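Local coordinates for phenol hydroxylase component phL (Pseudomonas stutzeri, PDB 3U52), which probably serves as the beta subunit of the hydroxylase in a multicomponent bacterial monooxygenase that oxidises phenol, packing against the subunit that carries the active site, at residues 126-130 against 226-231; 123-127 against 167-171. One frame throughout, in Å; residues are numbered along the deposited sequence.

Contact 1. Residues 126-130 against 226-231; sequences LRHVE and MYPLVY
M226 sends an extended chain toward V129 and bends only at its end (chi3 72°), which lays both SD and CE against the valine's CG1, with SD at 3.7 Å from that methyl. The next residue, Y227, supplies the direct polar bond: its OH donates to OE2 of E130 at 2.8 Å, meeting the carboxylate from 45° out of its plane. Ring and carboxylate are nearly perpendicular, 87° apart, while OE1 of E130 is taken by a salt bridge to R160. V230 reaches tip to tip with L126, its CG1 tightly packed at 3.5 Å from CD1 of the leucine. The same CG1 lies over the ring centre of Y231, whose OH holds a water at 2.6 Å; this water donates to E130 OE2 at 2.9 Å. With an alanine in place of this glutamate, R160 would probably be left without its charge mate, and the OH of Y227 and the water without their shared acceptor. The two segment axes, nearly antiparallel, come no closer than 13.4 Å, and these side chains bridge them within the helical bundle of the phenol hydroxylase family, beside the xenon pocket that Y227 lines with D232 and Y257.

Contact 2. Residues 123-127 against 167-171; sequences LVPLR and LSRIA
L167, with CG set beside its own backbone N (chi1 -71°), turns its forked end into the segment 123-127, which opens with a type I beta turn from L123 to L126; the L123 and L167 side chains cross at about a right angle. The turn leads into helix 126-143, and the contact packs it against helix 147-175, the second arm of a helical hairpin. L126 N bonds to L123 O at 3.1 Å, closing the turn. One prong of the fork, L167 CD1, rests at 3.6 Å from R127 N and also touches CB of L126; the other, CD2, lies 3.9 Å from L123 CG. One helical turn further on, I170 CD1 meets CD2 of L123, so the two leucines and the isoleucine form a continuous apolar patch. V124 works alongside: its CG1 packs on A171 CB at 3.9 Å, while CG2 sits against the carbonyl oxygen of L167. R127 is different in kind. Its CG occupies the crowded position between N and carbonyl carbon (chi1 55°), and from there the extended chain passes S168 and leaves the contact, its NH2 forming a salt bridge with an acidic side chain on the chain of another protein. S168 OG hydrogen-bonds to G164 O, and on its way past, the methylene CD of R127 comes to 3.3 Å from this hydroxyl oxygen.

Overall arrangement
Contacts 1 and 2 start from the same place, the N-terminal end of helix 126-143, and share L126 and R127; their centres lie about 10 Å apart. Along the chain the turn at 123-127 comes first, followed by 167-171 on helix 147-175 and then by 226-231 on helix 211-240. One helix start is therefore packed against two later helices of the same all-helical family region. The contacts also touch each other directly: Y231 OH lies 3.7 Å from L167 CD2, so the three helices close on a common buried core. Y227 of contact 1 lines the xenon pocket, whereas R127 forms a salt bridge with an acidic side chain of another protein chain.

Contact 1. Residues 126-130 against 226-231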
loop_
_atom_site.group_PDB
_atom_site.type_symbol
_atom_site.label_atom_id
_atom_site.label_comp_id
_atom_site.label_asym_id
_atom_site.label_seq_id
_atom_site.Cartn_x
_atom_site.Cartn_y
_atom_site.Cartn_z
ATOM N N LEU D 126 25.677 -11.245 29.077
ATOM C CA LEU D 126 25.632 -10.054 28.265
ATOM C C LEU D 126 24.221 -9.469 28.064
ATOM O O LEU D 126 24.121 -8.295 27.753
ATOM C CB LEU D 126 26.277 -10.298 26.888
ATOM C CG LEU D 126 27.768 -10.686 26.847
ATOM C CD1 LEU D 126 28.230 -10.798 25.383
ATOM C CD2 LEU D 126 28.565 -9.626 27.549
ATOM N N ARG D 127 23.143 -10.253 28.229
ATOM C CA ARG D 127 21.810 -9.632 28.223
ATOM C C ARG D 127 21.649 -8.537 29.255
ATOM O O ARG D 127 20.822 -7.638 29.083
ATOM C CB ARG D 127 20.690 -10.647 28.436
ATOM C CG ARG D 127 20.787 -11.509 29.677
ATOM C CD ARG D 127 19.632 -12.490 29.738
ATOM N NE ARG D 127 19.699 -13.203 31.000
ATOM C CZ ARG D 127 18.699 -13.337 31.870
ATOM N NH1 ARG D 127 17.482 -12.879 31.593
ATOM N NH2 ARG D 127 18.916 -14.007 32.997
ATOM N N HIS D 128 22.394 -8.638 30.366
ATOM C CA HIS D 128 22.292 -7.627 31.435
ATOM C C HIS D 128 22.990 -6.322 31.033
ATOM O O HIS D 128 22.587 -5.191 31.374
ATOM C CB HIS D 128 22.865 -8.213 32.733
ATOM C CG HIS D 128 22.225 -9.500 33.157
ATOM N ND1 HIS D 128 20.895 -9.602 33.513
ATOM C CD2 HIS D 128 22.740 -10.746 33.283
ATOM C CE1 HIS D 128 20.632 -10.847 33.867
ATOM N NE2 HIS D 128 21.739 -11.556 33.734
ATOM N N VAL D 129 24.013 -6.469 30.225
ATOM C CA VAL D 129 24.739 -5.339 29.672
ATOM C C VAL D 129 23.836 -4.649 28.643
ATOM O O VAL D 129 23.729 -3.413 28.617
ATOM C CB VAL D 129 26.069 -5.827 29.041
ATOM C CG1 VAL D 129 26.840 -4.685 28.328
ATOM C CG2 VAL D 129 26.938 -6.486 30.137
ATOM N N GLU D 130 23.163 -5.461 27.804
ATOM C CA GLU D 130 22.175 -4.934 26.826
ATOM C C GLU D 130 21.089 -4.133 27.548
ATOM O O GLU D 130 20.642 -3.056 27.076
ATOM C CB GLU D 130 21.565 -6.115 26.034
ATOM C CG GLU D 130 22.575 -6.769 25.078
ATOM C CD GLU D 130 23.290 -5.767 24.147
ATOM O OE1 GLU D 130 22.583 -4.943 23.528
ATOM O OE2 GLU D 130 24.558 -5.756 24.029
ATOM N N MET D 226 33.579 -4.140 23.269
ATOM C CA MET D 226 32.801 -5.352 23.577
ATOM C C MET D 226 32.337 -6.175 22.366
ATOM O O MET D 226 32.481 -7.406 22.348
ATOM C CB MET D 226 31.580 -5.015 24.427
ATOM C CG MET D 226 30.727 -6.226 24.748
ATOM S SD MET D 226 29.490 -5.815 25.968
ATOM C CE MET D 226 28.401 -4.803 24.929
ATOM N N TYR D 227 31.708 -5.501 21.408
ATOM C CA TYR D 227 31.177 -6.188 20.243
ATOM C C TYR D 227 32.267 -6.910 19.444
ATOM O O TYR D 227 32.098 -8.071 19.154
ATOM C CB TYR D 227 30.303 -5.236 19.397
ATOM C CG TYR D 227 28.890 -5.286 19.889
ATOM C CD1 TYR D 227 28.520 -4.611 21.032
ATOM C CD2 TYR D 227 27.938 -6.104 19.247
ATOM C CE1 TYR D 227 27.231 -4.684 21.520
ATOM C CE2 TYR D 227 26.633 -6.197 19.720
ATOM C CZ TYR D 227 26.301 -5.491 20.853
ATOM O OH TYR D 227 25.027 -5.564 21.316
ATOM N N PRO D 228 33.386 -6.221 19.091
ATOM C CA PRO D 228 34.469 -7.007 18.449
ATOM C C PRO D 228 34.989 -8.163 19.307
ATOM O O PRO D 228 35.140 -9.264 18.792
ATOM C CB PRO D 228 35.569 -5.963 18.181
ATOM C CG PRO D 228 34.758 -4.594 18.073
ATOM C CD PRO D 228 33.735 -4.777 19.185
ATOM N N LEU D 229 35.213 -7.933 20.604
ATOM C CA LEU D 229 35.735 -9.001 21.461
ATOM C C LEU D 229 34.815 -10.200 21.459
ATOM O O LEU D 229 35.251 -11.332 21.276
ATOM C CB LEU D 229 35.949 -8.523 22.909
ATOM C CG LEU D 229 36.441 -9.575 23.923
ATOM C CD1 LEU D 229 37.830 -10.097 23.565
ATOM C CD2 LEU D 229 36.442 -8.961 25.320
ATOM N N VAL D 230 33.533 -9.943 21.670
ATOM C CA VAL D 230 32.552 -11.022 21.829
ATOM C C VAL D 230 32.100 -11.679 20.493
ATOM O O VAL D 230 32.145 -12.915 20.341
ATOM C CB VAL D 230 31.342 -10.570 22.667
ATOM C CG1 VAL D 230 30.324 -11.727 22.790
ATOM C CG2 VAL D 230 31.789 -10.139 24.058
ATOM N N TYR D 231 31.662 -10.862 19.535
ATOM C CA TYR D 231 31.021 -11.427 18.338
ATOM C C TYR D 231 31.967 -11.638 17.182
ATOM O O TYR D 231 31.552 -12.203 16.160
ATOM C CB TYR D 231 29.784 -10.605 17.923
ATOM C CG TYR D 231 28.770 -10.520 19.045
ATOM C CD1 TYR D 231 28.667 -9.392 19.827
ATOM C CD2 TYR D 231 27.984 -11.606 19.363
ATOM C CE1 TYR D 231 27.741 -9.329 20.901
ATOM C CE2 TYR D 231 27.070 -11.552 20.404
ATOM C CZ TYR D 231 26.956 -10.418 21.162
ATOM O OH TYR D 231 26.043 -10.420 22.199
HETATM O O HOH W 1 25.772 -8.340 23.768
#

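Contact 2. Residues 123-127 against 167-171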
loop_
_atom_site.group_PDB
_atom_site.type_symbol
_atom_site.label_atom_id
_atom_site.label_comp_id
_atom_site.label_asym_id
_atom_site.label_seq_id
_atom_site.Cartn_x
_atom_site.Cartn_y
_atom_site.Cartn_z
ATOM N N LEU D 123 28.542 -15.929 27.585
ATOM C CA LEU D 123 27.703 -15.269 26.552
ATOM C C LEU D 123 26.386 -14.740 27.106
ATOM O O LEU D 123 26.087 -13.553 26.994
ATOM C CB LEU D 123 27.432 -16.229 25.369
ATOM C CG LEU D 123 26.649 -15.595 24.193
ATOM C CD1 LEU D 123 27.459 -14.436 23.616
ATOM C CD2 LEU D 123 26.358 -16.622 23.137
ATOM N N VAL D 124 25.591 -15.599 27.716
ATOM C CA VAL D 124 24.251 -15.188 28.108
ATOM C C VAL D 124 24.193 -13.970 29.063
ATOM O O VAL D 124 23.284 -13.144 28.903
ATOM C CB VAL D 124 23.356 -16.410 28.543
ATOM C CG1 VAL D 124 22.025 -15.957 29.076
ATOM C CG2 VAL D 124 23.169 -17.374 27.331
ATOM N N PRO D 125 25.139 -13.836 30.051
ATOM C CA PRO D 125 24.975 -12.673 30.949
ATOM C C PRO D 125 25.138 -11.288 30.290
ATOM O O PRO D 125 24.730 -10.281 30.866
ATOM C CB PRO D 125 25.996 -12.923 32.081
ATOM C CG PRO D 125 26.289 -14.440 32.017
ATOM C CD PRO D 125 26.222 -14.719 30.496
ATOM N N LEU D 126 25.677 -11.245 29.077
ATOM C CA LEU D 126 25.632 -10.054 28.265
ATOM C C LEU D 126 24.221 -9.469 28.064
ATOM O O LEU D 126 24.121 -8.295 27.753
ATOM C CB LEU D 126 26.277 -10.298 26.888
ATOM C CG LEU D 126 27.768 -10.686 26.847
ATOM C CD1 LEU D 126 28.230 -10.798 25.383
ATOM C CD2 LEU D 126 28.565 -9.626 27.549
ATOM N N ARG D 127 23.143 -10.253 28.229
ATOM C CA ARG D 127 21.810 -9.632 28.223
ATOM C C ARG D 127 21.649 -8.537 29.255
ATOM O O ARG D 127 20.822 -7.638 29.083
ATOM C CB ARG D 127 20.690 -10.647 28.436
ATOM C CG ARG D 127 20.787 -11.509 29.677
ATOM C CD ARG D 127 19.632 -12.490 29.738
ATOM N NE ARG D 127 19.699 -13.203 31.000
ATOM C CZ ARG D 127 18.699 -13.337 31.870
ATOM N NH1 ARG D 127 17.482 -12.879 31.593
ATOM N NH2 ARG D 127 18.916 -14.007 32.997
ATOM N N LEU D 167 19.695 -13.173 23.175
ATOM C CA LEU D 167 20.657 -13.828 24.100
ATOM C C LEU D 167 19.889 -14.645 25.151
ATOM O O LEU D 167 20.236 -15.796 25.434
ATOM C CB LEU D 167 21.605 -12.792 24.746
ATOM C CG LEU D 167 22.687 -12.095 23.917
ATOM C CD1 LEU D 167 23.200 -10.824 24.631
ATOM C CD2 LEU D 167 23.835 -13.036 23.547
ATOM N N SER D 168 18.833 -14.065 25.711
ATOM C CA SER D 168 17.875 -14.806 26.528
ATOM C C SER D 168 17.359 -16.113 25.911
ATOM O O SER D 168 17.260 -17.161 26.582
ATOM C CB SER D 168 16.691 -13.924 26.851
ATOM O OG SER D 168 17.142 -12.784 27.541
ATOM N N ARG D 169 16.977 -16.052 24.635
ATOM C CA ARG D 169 16.416 -17.212 23.975
ATOM C C ARG D 169 17.409 -18.337 23.761
ATOM O O ARG D 169 17.039 -19.503 23.718
ATOM C CB ARG D 169 15.830 -16.800 22.632
ATOM C CG ARG D 169 14.468 -16.138 22.807
ATOM C CD ARG D 169 13.650 -16.589 21.651
ATOM N NE ARG D 169 13.478 -15.482 20.778
ATOM C CZ ARG D 169 13.222 -15.542 19.480
ATOM N NH1 ARG D 169 13.177 -16.694 18.802
ATOM N NH2 ARG D 169 13.053 -14.389 18.869
ATOM N N ILE D 170 18.664 -17.994 23.607
ATOM C CA ILE D 170 19.702 -19.021 23.560
ATOM C C ILE D 170 19.645 -19.836 24.854
ATOM O O ILE D 170 19.682 -21.073 24.832
ATOM C CB ILE D 170 21.084 -18.371 23.425
ATOM C CG1 ILE D 170 21.229 -17.748 22.022
ATOM C CG2 ILE D 170 22.170 -19.388 23.758
ATOM C CD1 ILE D 170 22.567 -17.134 21.765
ATOM N N ALA D 171 19.518 -19.154 25.991
ATOM C CA ALA D 171 19.448 -19.858 27.264
ATOM C C ALA D 171 18.193 -20.684 27.343
ATOM O O ALA D 171 18.238 -21.825 27.826
ATOM C CB ALA D 171 19.525 -18.897 28.404
#